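Phosphoacetylglucosamine mutase (Aspergillus lentulus, PDB 5O9X) probably interconverts N-acetylglucosamine 6-phosphate and N-acetylglucosamine 1-phosphate as a phosphohexomutase. Local coordinates at residues I309-A314 with E346-V351; G333-A338 with H367-R372; D491-R496 with T530-A535. The protein carries 1 engineered substitution. One frame throughout, in Å; residues are numbered along the deposited sequence.

Interaction 1. Residues I309-A314 with E346-V351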
ATOM      1  N   ILE A 309     -12.582  -6.242   0.051  1.00 13.62           N
ATOM      2  CA  ILE A 309     -12.657  -5.054  -0.833  1.00 15.75           C
ATOM      3  C   ILE A 309     -12.417  -5.475  -2.293  1.00 15.27           C
ATOM      4  O   ILE A 309     -13.159  -5.065  -3.184  1.00 13.90           O
ATOM      5  CB  ILE A 309     -11.653  -3.918  -0.387  1.00 15.36           C
ATOM      6  CG1 ILE A 309     -11.996  -3.523   1.091  1.00 15.93           C
ATOM      7  CG2 ILE A 309     -11.824  -2.685  -1.306  1.00 15.34           C
ATOM      8  CD1 ILE A 309     -11.011  -2.554   1.744  1.00 17.54           C
ATOM      9  N   ALA A 310     -11.372  -6.275  -2.531  1.00 14.29           N
ATOM     10  CA  ALA A 310     -11.059  -6.732  -3.908  1.00 15.51           C
ATOM     11  C   ALA A 310     -12.323  -7.415  -4.503  1.00 16.45           C
ATOM     12  O   ALA A 310     -12.722  -7.172  -5.670  1.00 15.90           O
ATOM     13  CB  ALA A 310      -9.908  -7.713  -3.843  1.00 14.42           C
ATOM     14  N   THR A 311     -12.898  -8.316  -3.736  1.00 15.56           N
ATOM     15  CA  THR A 311     -14.038  -9.102  -4.277  1.00 16.31           C
ATOM     16  C   THR A 311     -15.312  -8.240  -4.457  1.00 16.19           C
ATOM     17  O   THR A 311     -16.077  -8.436  -5.418  1.00 14.95           O
ATOM     18  CB  THR A 311     -14.337 -10.339  -3.420  1.00 16.39           C
ATOM     19  OG1 THR A 311     -14.532  -9.981  -2.068  1.00 17.06           O
ATOM     20  CG2 THR A 311     -13.151 -11.280  -3.515  1.00 16.97           C
ATOM     21  N   LEU A 312     -15.511  -7.311  -3.540  1.00 15.47           N
ATOM     22  CA  LEU A 312     -16.571  -6.307  -3.653  1.00 16.17           C
ATOM     23  C   LEU A 312     -16.401  -5.537  -4.989  1.00 17.31           C
ATOM     24  O   LEU A 312     -17.344  -5.400  -5.787  1.00 15.47           O
ATOM     25  CB  LEU A 312     -16.564  -5.350  -2.414  1.00 15.49           C
ATOM     26  CG  LEU A 312     -17.689  -4.279  -2.452  1.00 16.65           C
ATOM     27  CD1 LEU A 312     -19.061  -4.942  -2.222  1.00 18.29           C
ATOM     28  CD2 LEU A 312     -17.486  -3.152  -1.485  1.00 18.23           C
ATOM     29  N   ALA A 313     -15.199  -5.012  -5.221  1.00 15.43           N
ATOM     30  CA  ALA A 313     -14.905  -4.227  -6.446  1.00 18.99           C
ATOM     31  C   ALA A 313     -14.992  -5.082  -7.741  1.00 20.80           C
ATOM     32  O   ALA A 313     -15.553  -4.640  -8.720  1.00 17.03           O
ATOM     33  CB  ALA A 313     -13.483  -3.641  -6.336  1.00 18.06           C
ATOM     34  N   ALA A 314     -14.429  -6.317  -7.709  1.00 18.60           N
ATOM     35  CA  ALA A 314     -14.542  -7.202  -8.863  1.00 18.20           C
ATOM     36  C   ALA A 314     -16.003  -7.539  -9.200  1.00 17.17           C
ATOM     37  O   ALA A 314     -16.363  -7.568 -10.408  1.00 17.59           O
ATOM     38  CB  ALA A 314     -13.699  -8.463  -8.674  1.00 17.06           C
ATOM     39  N   GLU A 346     -11.558 -19.036  -3.311  1.00 17.95           N
ATOM     40  CA  GLU A 346     -12.583 -19.953  -3.713  1.00 22.48           C
ATOM     41  C   GLU A 346     -13.787 -19.161  -4.288  1.00 23.57           C
ATOM     42  O   GLU A 346     -14.358 -19.539  -5.309  1.00 24.73           O
ATOM     43  CB  GLU A 346     -12.995 -20.780  -2.468  1.00 25.70           C
ATOM     44  CG  GLU A 346     -14.208 -21.700  -2.750  1.00 29.99           C
ATOM     45  CD  GLU A 346     -14.732 -22.478  -1.521  1.00 35.34           C
ATOM     46  OE1 GLU A 346     -15.055 -21.892  -0.392  1.00 32.51           O
ATOM     47  OE2 GLU A 346     -14.826 -23.722  -1.716  1.00 35.46           O
ATOM     48  N   TYR A 347     -14.163 -18.073  -3.608  1.00 23.07           N
ATOM     49  CA  TYR A 347     -15.226 -17.162  -4.061  1.00 20.84           C
ATOM     50  C   TYR A 347     -14.906 -16.591  -5.412  1.00 20.07           C
ATOM     51  O   TYR A 347     -15.784 -16.541  -6.297  1.00 20.43           O
ATOM     52  CB  TYR A 347     -15.482 -16.073  -3.020  1.00 19.14           C
ATOM     53  CG  TYR A 347     -16.573 -15.028  -3.391  1.00 20.46           C
ATOM     54  CD1 TYR A 347     -17.953 -15.307  -3.217  1.00 21.93           C
ATOM     55  CD2 TYR A 347     -16.227 -13.766  -3.854  1.00 21.36           C
ATOM     56  CE1 TYR A 347     -18.944 -14.359  -3.558  1.00 19.96           C
ATOM     57  CE2 TYR A 347     -17.212 -12.782  -4.125  1.00 21.44           C
ATOM     58  CZ  TYR A 347     -18.552 -13.122  -4.003  1.00 22.62           C
ATOM     59  OH  TYR A 347     -19.490 -12.150  -4.311  1.00 29.71           O
ATOM     60  N   ILE A 348     -13.663 -16.211  -5.614  1.00 18.40           N
ATOM     61  CA  ILE A 348     -13.281 -15.549  -6.877  1.00 21.12           C
ATOM     62  C   ILE A 348     -13.405 -16.593  -8.004  1.00 25.92           C
ATOM     63  O   ILE A 348     -13.916 -16.295  -9.123  1.00 26.96           O
ATOM     64  CB  ILE A 348     -11.836 -14.994  -6.823  1.00 18.81           C
ATOM     65  CG1 ILE A 348     -11.722 -13.778  -5.806  1.00 19.26           C
ATOM     66  CG2 ILE A 348     -11.343 -14.598  -8.212  1.00 17.35           C
ATOM     67  CD1 ILE A 348     -10.264 -13.392  -5.480  1.00 16.91           C
ATOM     68  N   GLU A 349     -13.005 -17.812  -7.675  1.00 25.91           N
ATOM     69  CA  GLU A 349     -13.016 -18.889  -8.655  1.00 31.44           C
ATOM     70  C   GLU A 349     -14.459 -19.378  -8.948  1.00 28.12           C
ATOM     71  O   GLU A 349     -14.808 -19.495 -10.077  1.00 30.20           O
ATOM     72  CB  GLU A 349     -12.131 -20.060  -8.197  1.00 33.52           C
ATOM     73  CG  GLU A 349     -11.925 -21.124  -9.304  1.00 49.75           C
ATOM     74  CD  GLU A 349     -11.743 -22.582  -8.812  1.00 64.17           C
ATOM     75  OE1 GLU A 349     -11.631 -22.853  -7.587  1.00 70.19           O
ATOM     76  OE2 GLU A 349     -11.711 -23.489  -9.682  1.00 69.61           O
ATOM     77  N   LYS A 350     -15.269 -19.645  -7.942  1.00 27.30           N
ATOM     78  CA  LYS A 350     -16.519 -20.414  -8.132  1.00 30.03           C
ATOM     79  C   LYS A 350     -17.759 -19.557  -8.223  1.00 29.26           C
ATOM     80  O   LYS A 350     -18.762 -19.984  -8.842  1.00 26.60           O
ATOM     81  CB  LYS A 350     -16.735 -21.447  -7.026  1.00 30.24           C
ATOM     82  CG  LYS A 350     -15.621 -22.462  -6.901  1.00 37.27           C
ATOM     83  CD  LYS A 350     -16.025 -23.395  -5.750  1.00 40.33           C
ATOM     84  CE  LYS A 350     -15.056 -24.575  -5.612  1.00 49.07           C
ATOM     85  NZ  LYS A 350     -15.414 -25.350  -4.370  1.00 46.00           N
ATOM     86  N   VAL A 351     -17.706 -18.355  -7.642  1.00 21.73           N
ATOM     87  CA  VAL A 351     -18.875 -17.449  -7.698  1.00 23.89           C
ATOM     88  C   VAL A 351     -18.628 -16.340  -8.698  1.00 25.57           C
ATOM     89  O   VAL A 351     -19.466 -16.141  -9.604  1.00 26.64           O
ATOM     90  CB  VAL A 351     -19.244 -16.861  -6.336  1.00 24.72           C
ATOM     91  CG1 VAL A 351     -20.451 -15.925  -6.448  1.00 24.92           C
ATOM     92  CG2 VAL A 351     -19.446 -17.990  -5.281  1.00 27.28           C
TER
HETATM   93  O   HOH W   1     -18.490  -9.300  -3.604  1.00 28.31           O
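Two helical segments, 309-314 on helix 306-324 and 346-351 at the C-terminal end of helix 342-350, approach most closely at Thr311 and Ile348, whose CA atoms lie 7.0 Å apart. They belong to the alpha/beta domain III of the phosphohexomutase fold, where strand 332-337 joins the two helices in the chain. No direct hydrogen bond links the segments; the join is a small, buried apolar patch centred on Thr311.

The methyl CG2 of Thr311 meets CG1 of Ile348 at 3.7 Å, the two side chains crossing at about a right angle. Ile348 does not aim its CB straight at the other helix; with CG1 anti to the carbonyl carbon (chi1 -68°), the longer branch is carried in, and CD1 also comes within 4.1 Å of the threonine methyl. Tyr347 comes obliquely at the same residue, its CD2 and CE2 carbons nearest, CE2 lying 3.8 Å from Thr311 CB. Tyr453 meets this ring as well, with the two planes inclined at about 40°, and also touches Thr311.

The hydroxyl of Thr311 is turned back between its own N and C (chi1 54°), where OG1 hydrogen-bonds to the carbonyl oxygens of Asp307 and Arg308 in its own helix, and CG2 is the branch presented to Ile348. Beside this apolar patch a water bridges the helices: it lies 3.1 Å from Tyr347 OH and donates a weak hydrogen bond to Thr311 O.

Interaction 2. Residues G333-A338 with H367-R372. Unlike the reference sequence in segment 367-372: Met371 (reference Leu).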
ATOM      1  N   GLY A 333      -9.384  -9.648 -13.824  1.00 19.38           N
ATOM      2  CA  GLY A 333      -8.665 -10.653 -13.078  1.00 18.10           C
ATOM      3  C   GLY A 333      -8.392 -10.089 -11.675  1.00 18.64           C
ATOM      4  O   GLY A 333      -8.292  -8.852 -11.483  1.00 18.48           O
ATOM      5  N   VAL A 334      -8.248 -11.011 -10.697  1.00 18.91           N
ATOM      6  CA  VAL A 334      -7.917 -10.604  -9.314  1.00 18.26           C
ATOM      7  C   VAL A 334      -6.521 -11.107  -8.884  1.00 20.19           C
ATOM      8  O   VAL A 334      -6.244 -12.329  -8.905  1.00 24.60           O
ATOM      9  CB  VAL A 334      -8.977 -11.077  -8.325  1.00 19.68           C
ATOM     10  CG1 VAL A 334      -8.672 -10.535  -6.872  1.00 17.53           C
ATOM     11  CG2 VAL A 334     -10.416 -10.683  -8.829  1.00 15.79           C
ATOM     12  N   VAL A 335      -5.668 -10.186  -8.441  1.00 18.79           N
ATOM     13  CA  VAL A 335      -4.331 -10.554  -7.971  1.00 17.56           C
ATOM     14  C   VAL A 335      -4.388 -10.585  -6.454  1.00 17.81           C
ATOM     15  O   VAL A 335      -4.930  -9.647  -5.848  1.00 17.39           O
ATOM     16  CB  VAL A 335      -3.308  -9.516  -8.451  1.00 20.85           C
ATOM     17  CG1 VAL A 335      -1.901  -9.872  -7.970  1.00 20.36           C
ATOM     18  CG2 VAL A 335      -3.311  -9.554 -10.015  1.00 21.68           C
ATOM     19  N   GLN A 336      -3.833 -11.664  -5.871  1.00 16.53           N
ATOM     20  CA  GLN A 336      -3.826 -11.877  -4.441  1.00 15.49           C
ATOM     21  C   GLN A 336      -2.391 -12.161  -3.992  1.00 15.78           C
ATOM     22  O   GLN A 336      -1.477 -12.334  -4.845  1.00 16.69           O
ATOM     23  CB  GLN A 336      -4.772 -13.038  -4.022  1.00 14.73           C
ATOM     24  CG  GLN A 336      -6.272 -12.811  -4.443  1.00 13.51           C
ATOM     25  CD  GLN A 336      -7.117 -13.842  -3.764  1.00 15.58           C
ATOM     26  OE1 GLN A 336      -6.988 -15.041  -4.017  1.00 18.65           O
ATOM     27  NE2 GLN A 336      -7.967 -13.419  -2.878  1.00 15.31           N
ATOM     28  N   THR A 337      -2.191 -12.232  -2.674  1.00 15.40           N
ATOM     29  CA  THR A 337      -0.987 -12.903  -2.142  1.00 14.28           C
ATOM     30  C   THR A 337      -1.418 -14.107  -1.291  1.00 14.79           C
ATOM     31  O   THR A 337      -2.619 -14.335  -1.069  1.00 16.01           O
ATOM     32  CB  THR A 337      -0.041 -11.958  -1.373  1.00 14.08           C
ATOM     33  OG1 THR A 337      -0.617 -11.585  -0.077  1.00 15.28           O
ATOM     34  CG2 THR A 337       0.105 -10.622  -2.180  1.00 13.58           C
ATOM     35  N   ALA A 338      -0.432 -14.802  -0.730  1.00 13.78           N
ATOM     36  CA  ALA A 338      -0.668 -16.032   0.027  1.00 13.91           C
ATOM     37  C   ALA A 338      -1.375 -15.705   1.354  1.00 13.06           C
ATOM     38  O   ALA A 338      -1.993 -16.602   1.914  1.00 14.73           O
ATOM     39  CB  ALA A 338       0.683 -16.755   0.239  1.00 12.28           C
ATOM     40  N   HIS A 367       0.951  -5.163  -8.534  1.00 22.97           N
ATOM     41  CA  HIS A 367       0.721  -4.186  -9.607  1.00 28.35           C
ATOM     42  C   HIS A 367       1.243  -4.790 -10.894  1.00 27.11           C
ATOM     43  O   HIS A 367       0.512  -4.826 -11.902  1.00 25.93           O
ATOM     44  CB  HIS A 367       1.474  -2.875  -9.346  1.00 27.15           C
ATOM     45  CG  HIS A 367       1.363  -1.885 -10.471  1.00 35.32           C
ATOM     46  ND1 HIS A 367       2.440  -1.515 -11.256  1.00 39.12           N
ATOM     47  CD2 HIS A 367       0.285  -1.216 -10.966  1.00 37.82           C
ATOM     48  CE1 HIS A 367       2.028  -0.663 -12.182  1.00 36.05           C
ATOM     49  NE2 HIS A 367       0.725  -0.484 -12.039  1.00 41.49           N
ATOM     50  N   HIS A 368       2.471  -5.300 -10.833  1.00 27.57           N
ATOM     51  CA  HIS A 368       3.074  -6.067 -11.993  1.00 28.97           C
ATOM     52  C   HIS A 368       2.168  -7.106 -12.595  1.00 29.88           C
ATOM     53  O   HIS A 368       2.007  -7.127 -13.818  1.00 31.32           O
ATOM     54  CB  HIS A 368       4.435  -6.712 -11.650  1.00 31.68           C
ATOM     55  CG  HIS A 368       5.150  -7.335 -12.833  1.00 39.62           C
ATOM     56  ND1 HIS A 368       5.042  -8.678 -13.170  1.00 46.16           N
ATOM     57  CD2 HIS A 368       6.036  -6.802 -13.721  1.00 44.44           C
ATOM     58  CE1 HIS A 368       5.796  -8.936 -14.230  1.00 43.90           C
ATOM     59  NE2 HIS A 368       6.415  -7.818 -14.580  1.00 45.01           N
ATOM     60  N   ALA A 369       1.572  -7.988 -11.775  1.00 25.48           N
ATOM     61  CA  ALA A 369       0.723  -9.086 -12.280  1.00 22.41           C
ATOM     62  C   ALA A 369      -0.613  -8.586 -12.803  1.00 25.70           C
ATOM     63  O   ALA A 369      -1.224  -9.219 -13.706  1.00 27.14           O
ATOM     64  CB  ALA A 369       0.473 -10.147 -11.179  1.00 20.36           C
ATOM     65  N   ALA A 370      -1.099  -7.502 -12.185  1.00 23.57           N
ATOM     66  CA  ALA A 370      -2.395  -6.941 -12.534  1.00 25.89           C
ATOM     67  C   ALA A 370      -2.360  -6.310 -13.939  1.00 31.02           C
ATOM     68  O   ALA A 370      -3.413  -6.233 -14.565  1.00 27.71           O
ATOM     69  CB  ALA A 370      -2.807  -5.899 -11.519  1.00 26.53           C
ATOM     70  N   MET A 371      -1.165  -5.921 -14.433  1.00 32.61           N
ATOM     71  CA  MET A 371      -1.011  -5.412 -15.840  1.00 37.11           C
ATOM     72  C   MET A 371      -1.432  -6.436 -16.882  1.00 35.47           C
ATOM     73  O   MET A 371      -1.647  -6.091 -18.039  1.00 38.88           O
ATOM     74  CB  MET A 371       0.414  -4.953 -16.195  1.00 36.79           C
ATOM     75  CG  MET A 371       1.180  -4.111 -15.194  1.00 47.35           C
ATOM     76  SD  MET A 371       1.159  -2.313 -15.406  1.00 63.57           S
ATOM     77  CE  MET A 371      -0.487  -1.887 -14.813  1.00 57.67           C
ATOM     78  N   ARG A 372      -1.602  -7.693 -16.506  1.00 31.72           N
ATOM     79  CA  ARG A 372      -1.943  -8.701 -17.509  1.00 32.11           C
ATOM     80  C   ARG A 372      -3.446  -8.739 -17.877  1.00 33.88           C
ATOM     81  O   ARG A 372      -3.837  -9.447 -18.804  1.00 36.69           O
ATOM     82  CB  ARG A 372      -1.387 -10.069 -17.091  1.00 37.19           C
ATOM     83  CG  ARG A 372       0.132  -9.954 -16.888  1.00 47.93           C
ATOM     84  CD  ARG A 372       0.942 -11.242 -16.822  1.00 63.47           C
ATOM     85  NE  ARG A 372       0.454 -12.330 -17.686  1.00 78.16           N
ATOM     86  CZ  ARG A 372       0.921 -13.586 -17.662  1.00 79.81           C
ATOM     87  NH1 ARG A 372       1.902 -13.927 -16.830  1.00 74.52           N
ATOM     88  NH2 ARG A 372       0.410 -14.513 -18.470  1.00 73.16           N
TER
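Val335 lays its two methyl groups against helix 363-370, over Ala369 and Ala370. CG1 meets CB of Ala369 at 4.0 Å. The other branch, CG2, reaches past the side chains to the helix backbone: it lies 3.7 Å from Ala370 N and equally close to Ala370 CA, while also touching CB of both alanines. With CG1 anti to the backbone N (chi1 180°) and CG2 anti to the carbonyl carbon, the valine spreads its fork across two successive residues of the helix.

With only methyl side chains on the helix here, Val335 and Ala370 have their CA atoms 6.1 Å apart, a close strand-helix approach consistent with the small size of alanine. Ala369 points its CB toward the strand, whereas that of Ala370 runs more along the interface. The side chains meet through apolar groups alone, and no hydrogen bond links the segments.

Thr359 and Tyr378 of the neighbouring strands complete the surroundings, Thr359 touching both Val335 and Ala369 and Tyr378 touching Val335 and Ala370; Phe373, in the loop after the helix, also packs on the valine. Val334, the preceding residue, points to the opposite face, toward helix 342-350, so successive strand residues serve opposite faces of the sheet. Val335 is also tied into that sheet by backbone hydrogen bonding with Val377. A largely parallel sheet with helices packed on both faces is the alpha/beta/alpha sandwich characteristic of domain III in the phosphohexomutases.

Interaction 3. Residues D491-R496 with T530-A535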
ATOM      1  N   ASP A 491       4.511 -28.700   5.825  1.00 14.91           N
ATOM      2  CA  ASP A 491       3.606 -29.536   4.998  1.00 17.99           C
ATOM      3  C   ASP A 491       2.940 -30.626   5.836  1.00 18.42           C
ATOM      4  O   ASP A 491       1.713 -30.893   5.686  1.00 18.05           O
ATOM      5  CB  ASP A 491       4.362 -30.252   3.834  1.00 18.88           C
ATOM      6  CG  ASP A 491       4.831 -29.262   2.745  1.00 24.43           C
ATOM      7  OD1 ASP A 491       4.372 -28.101   2.725  1.00 23.82           O
ATOM      8  OD2 ASP A 491       5.688 -29.606   1.936  1.00 21.40           O
ATOM      9  N   SER A 492       3.761 -31.278   6.675  1.00 16.52           N
ATOM     10  CA  SER A 492       3.217 -32.354   7.527  1.00 17.83           C
ATOM     11  C   SER A 492       2.136 -31.773   8.525  1.00 18.00           C
ATOM     12  O   SER A 492       1.017 -32.317   8.638  1.00 20.65           O
ATOM     13  CB  SER A 492       4.363 -33.108   8.251  1.00 18.59           C
ATOM     14  OG  SER A 492       3.738 -34.018   9.140  1.00 22.96           O
ATOM     15  N   LEU A 493       2.427 -30.647   9.179  1.00 16.66           N
ATOM     16  CA  LEU A 493       1.489 -30.042  10.142  1.00 16.66           C
ATOM     17  C   LEU A 493       0.182 -29.629   9.432  1.00 18.11           C
ATOM     18  O   LEU A 493      -0.930 -29.925   9.930  1.00 18.48           O
ATOM     19  CB  LEU A 493       2.120 -28.791  10.805  1.00 14.68           C
ATOM     20  CG  LEU A 493       3.198 -29.138  11.870  1.00 14.66           C
ATOM     21  CD1 LEU A 493       3.828 -27.876  12.327  1.00 14.08           C
ATOM     22  CD2 LEU A 493       2.486 -29.748  13.086  1.00 16.97           C
ATOM     23  N   GLN A 494       0.287 -28.951   8.296  1.00 17.11           N
ATOM     24  CA  GLN A 494      -0.971 -28.395   7.690  1.00 17.96           C
ATOM     25  C   GLN A 494      -1.951 -29.472   7.255  1.00 17.52           C
ATOM     26  O   GLN A 494      -3.164 -29.260   7.309  1.00 16.80           O
ATOM     27  CB  GLN A 494      -0.694 -27.357   6.620  1.00 16.93           C
ATOM     28  CG  GLN A 494      -0.106 -27.900   5.360  1.00 17.48           C
ATOM     29  CD  GLN A 494       0.251 -26.860   4.327  1.00 17.90           C
ATOM     30  OE1 GLN A 494       0.060 -25.633   4.493  1.00 15.74           O
ATOM     31  NE2 GLN A 494       0.811 -27.349   3.207  1.00 18.10           N
ATOM     32  N   SER A 495      -1.416 -30.636   6.838  1.00 19.47           N
ATOM     33  CA  SER A 495      -2.224 -31.790   6.432  1.00 24.12           C
ATOM     34  C   SER A 495      -3.028 -32.445   7.589  1.00 24.97           C
ATOM     35  O   SER A 495      -3.976 -33.201   7.377  1.00 22.95           O
ATOM     36  CB  SER A 495      -1.326 -32.799   5.689  1.00 25.43           C
ATOM     37  OG  SER A 495      -0.506 -33.523   6.628  1.00 27.59           O
ATOM     38  N   ARG A 496      -2.709 -32.128   8.831  1.00 21.84           N
ATOM     39  CA  ARG A 496      -3.525 -32.701   9.932  1.00 23.60           C
ATOM     40  C   ARG A 496      -4.849 -31.945  10.167  1.00 21.40           C
ATOM     41  O   ARG A 496      -5.644 -32.346  11.019  1.00 21.75           O
ATOM     42  CB  ARG A 496      -2.717 -32.610  11.209  1.00 25.71           C
ATOM     43  CG  ARG A 496      -1.439 -33.378  10.953  1.00 31.53           C
ATOM     44  CD  ARG A 496      -0.761 -33.975  12.128  1.00 38.79           C
ATOM     45  NE  ARG A 496       0.320 -34.822  11.562  1.00 48.33           N
ATOM     46  CZ  ARG A 496       0.227 -36.136  11.397  1.00 41.70           C
ATOM     47  NH1 ARG A 496      -0.886 -36.780  11.793  1.00 41.06           N
ATOM     48  NH2 ARG A 496       1.251 -36.789  10.881  1.00 47.48           N
ATOM     49  N   THR A 530       0.243 -22.068  15.995  1.00 14.03           N
ATOM     50  CA  THR A 530       1.152 -22.131  17.141  1.00 14.91           C
ATOM     51  C   THR A 530       2.219 -23.196  16.865  1.00 15.36           C
ATOM     52  O   THR A 530       3.411 -23.004  17.185  1.00 16.35           O
ATOM     53  CB  THR A 530       0.398 -22.494  18.422  1.00 16.09           C
ATOM     54  OG1 THR A 530      -0.525 -21.458  18.714  1.00 16.96           O
ATOM     55  CG2 THR A 530       1.371 -22.615  19.694  1.00 19.27           C
ATOM     56  N   ARG A 531       1.826 -24.357  16.336  1.00 15.46           N
ATOM     57  CA  ARG A 531       2.821 -25.424  16.065  1.00 14.96           C
ATOM     58  C   ARG A 531       3.849 -25.029  14.997  1.00 14.47           C
ATOM     59  O   ARG A 531       5.109 -25.316  15.109  1.00 13.04           O
ATOM     60  CB  ARG A 531       2.112 -26.767  15.644  1.00 13.43           C
ATOM     61  CG  ARG A 531       1.342 -27.358  16.810  1.00 13.45           C
ATOM     62  CD  ARG A 531       0.561 -28.575  16.322  1.00 14.17           C
ATOM     63  NE  ARG A 531      -0.256 -29.245  17.367  1.00 15.93           N
ATOM     64  CZ  ARG A 531       0.151 -30.330  18.063  1.00 18.02           C
ATOM     65  NH1 ARG A 531       1.391 -30.838  17.921  1.00 14.77           N
ATOM     66  NH2 ARG A 531      -0.673 -30.889  18.922  1.00 16.24           N
ATOM     67  N   VAL A 532       3.349 -24.349  13.961  1.00 14.54           N
ATOM     68  CA  VAL A 532       4.269 -23.789  12.877  1.00 13.08           C
ATOM     69  C   VAL A 532       5.166 -22.721  13.502  1.00 14.38           C
ATOM     70  O   VAL A 532       6.403 -22.721  13.255  1.00 13.70           O
ATOM     71  CB  VAL A 532       3.467 -23.237  11.642  1.00 14.17           C
ATOM     72  CG1 VAL A 532       4.428 -22.527  10.651  1.00 12.36           C
ATOM     73  CG2 VAL A 532       2.790 -24.450  10.928  1.00 14.16           C
ATOM     74  N   ALA A 533       4.574 -21.771  14.268  1.00 13.43           N
ATOM     75  CA  ALA A 533       5.460 -20.757  14.858  1.00 14.69           C
ATOM     76  C   ALA A 533       6.570 -21.386  15.769  1.00 15.35           C
ATOM     77  O   ALA A 533       7.674 -20.848  15.850  1.00 14.97           O
ATOM     78  CB  ALA A 533       4.608 -19.789  15.694  1.00 16.72           C
ATOM     79  N   ASN A 534       6.213 -22.409  16.548  1.00 14.97           N
ATOM     80  CA  ASN A 534       7.248 -23.038  17.423  1.00 16.92           C
ATOM     81  C   ASN A 534       8.339 -23.705  16.572  1.00 17.99           C
ATOM     82  O   ASN A 534       9.497 -23.592  16.869  1.00 19.79           O
ATOM     83  CB  ASN A 534       6.599 -24.061  18.313  1.00 17.02           C
ATOM     84  CG  ASN A 534       5.867 -23.393  19.476  1.00 18.85           C
ATOM     85  OD1 ASN A 534       6.079 -22.197  19.778  1.00 17.71           O
ATOM     86  ND2 ASN A 534       5.029 -24.156  20.135  1.00 17.26           N
ATOM     87  N   ALA A 535       7.962 -24.339  15.478  1.00 16.03           N
ATOM     88  CA  ALA A 535       8.979 -24.921  14.509  1.00 16.27           C
ATOM     89  C   ALA A 535       9.888 -23.854  13.898  1.00 16.91           C
ATOM     90  O   ALA A 535      11.143 -24.031  13.777  1.00 16.73           O
ATOM     91  CB  ALA A 535       8.244 -25.737  13.430  1.00 15.24           C
TER
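Apolar packing joins the two segments, and Leu493 supplies it from the side of helix 486-495. Its CB points toward the other helix; chi1 of -75° sets CG beside the backbone N, and both methyl groups reach the other helix. CD1 meets Val532 CG2 at 3.8 Å, the two side chains running past each other in opposite directions, and also touches CB of Arg531. CD2 lies 3.9 Å from Arg531 CD, so the leucine fork rests on the aliphatic part of the arginine as the two side chains cross. The closest CA atoms, those of Leu493 and Val532, are 7.4 Å apart.

No polar bond crosses between the segments. Arg531 runs extended from CG to NE, and its end leads away from Leu493; NE forms a salt bridge with Asp527, one helical turn earlier. In segment 491-496, Ser495 OG donates a 2.8 Å hydrogen bond to Ser492 O, tilted 28° from the carbonyl plane.

The leucine and arginine lie toward the outside, while Val532 is buried and touches Ile490 and, on strand 501-506, Ser502. Helices 486-495 and 522-539 thus pack side by side in the C-terminal domain, where Leu528 contacts both Leu493 and Gln494, Gln494 OE1 accepts a hydrogen bond from Ser502 N, and Ala533 packs on Val461 and Val463 of strand 458-463.

Overall arrangement
Interactions 1 and 2 belong to one domain, with centres 13 Å apart, and their segments alternate along the chain. They touch directly: Ile348 CD1 lies 3.6 Å from Val334 CG1 and 3.5 Å from Gln336 NE2. Val334 and Gln336 face the helices of interaction 1 and Val335 the helix of interaction 2, so strand 332-337 lies between them. Interaction 3 follows later in the chain, in the C-terminal domain, its centre 28 Å from the centres of both others; its nearest atoms are about 10 Å from interaction 2. The bound glucose 1,6-bisphosphate lies about 11 Å from the side chain of Val335, too far for Val335 to touch the ligand.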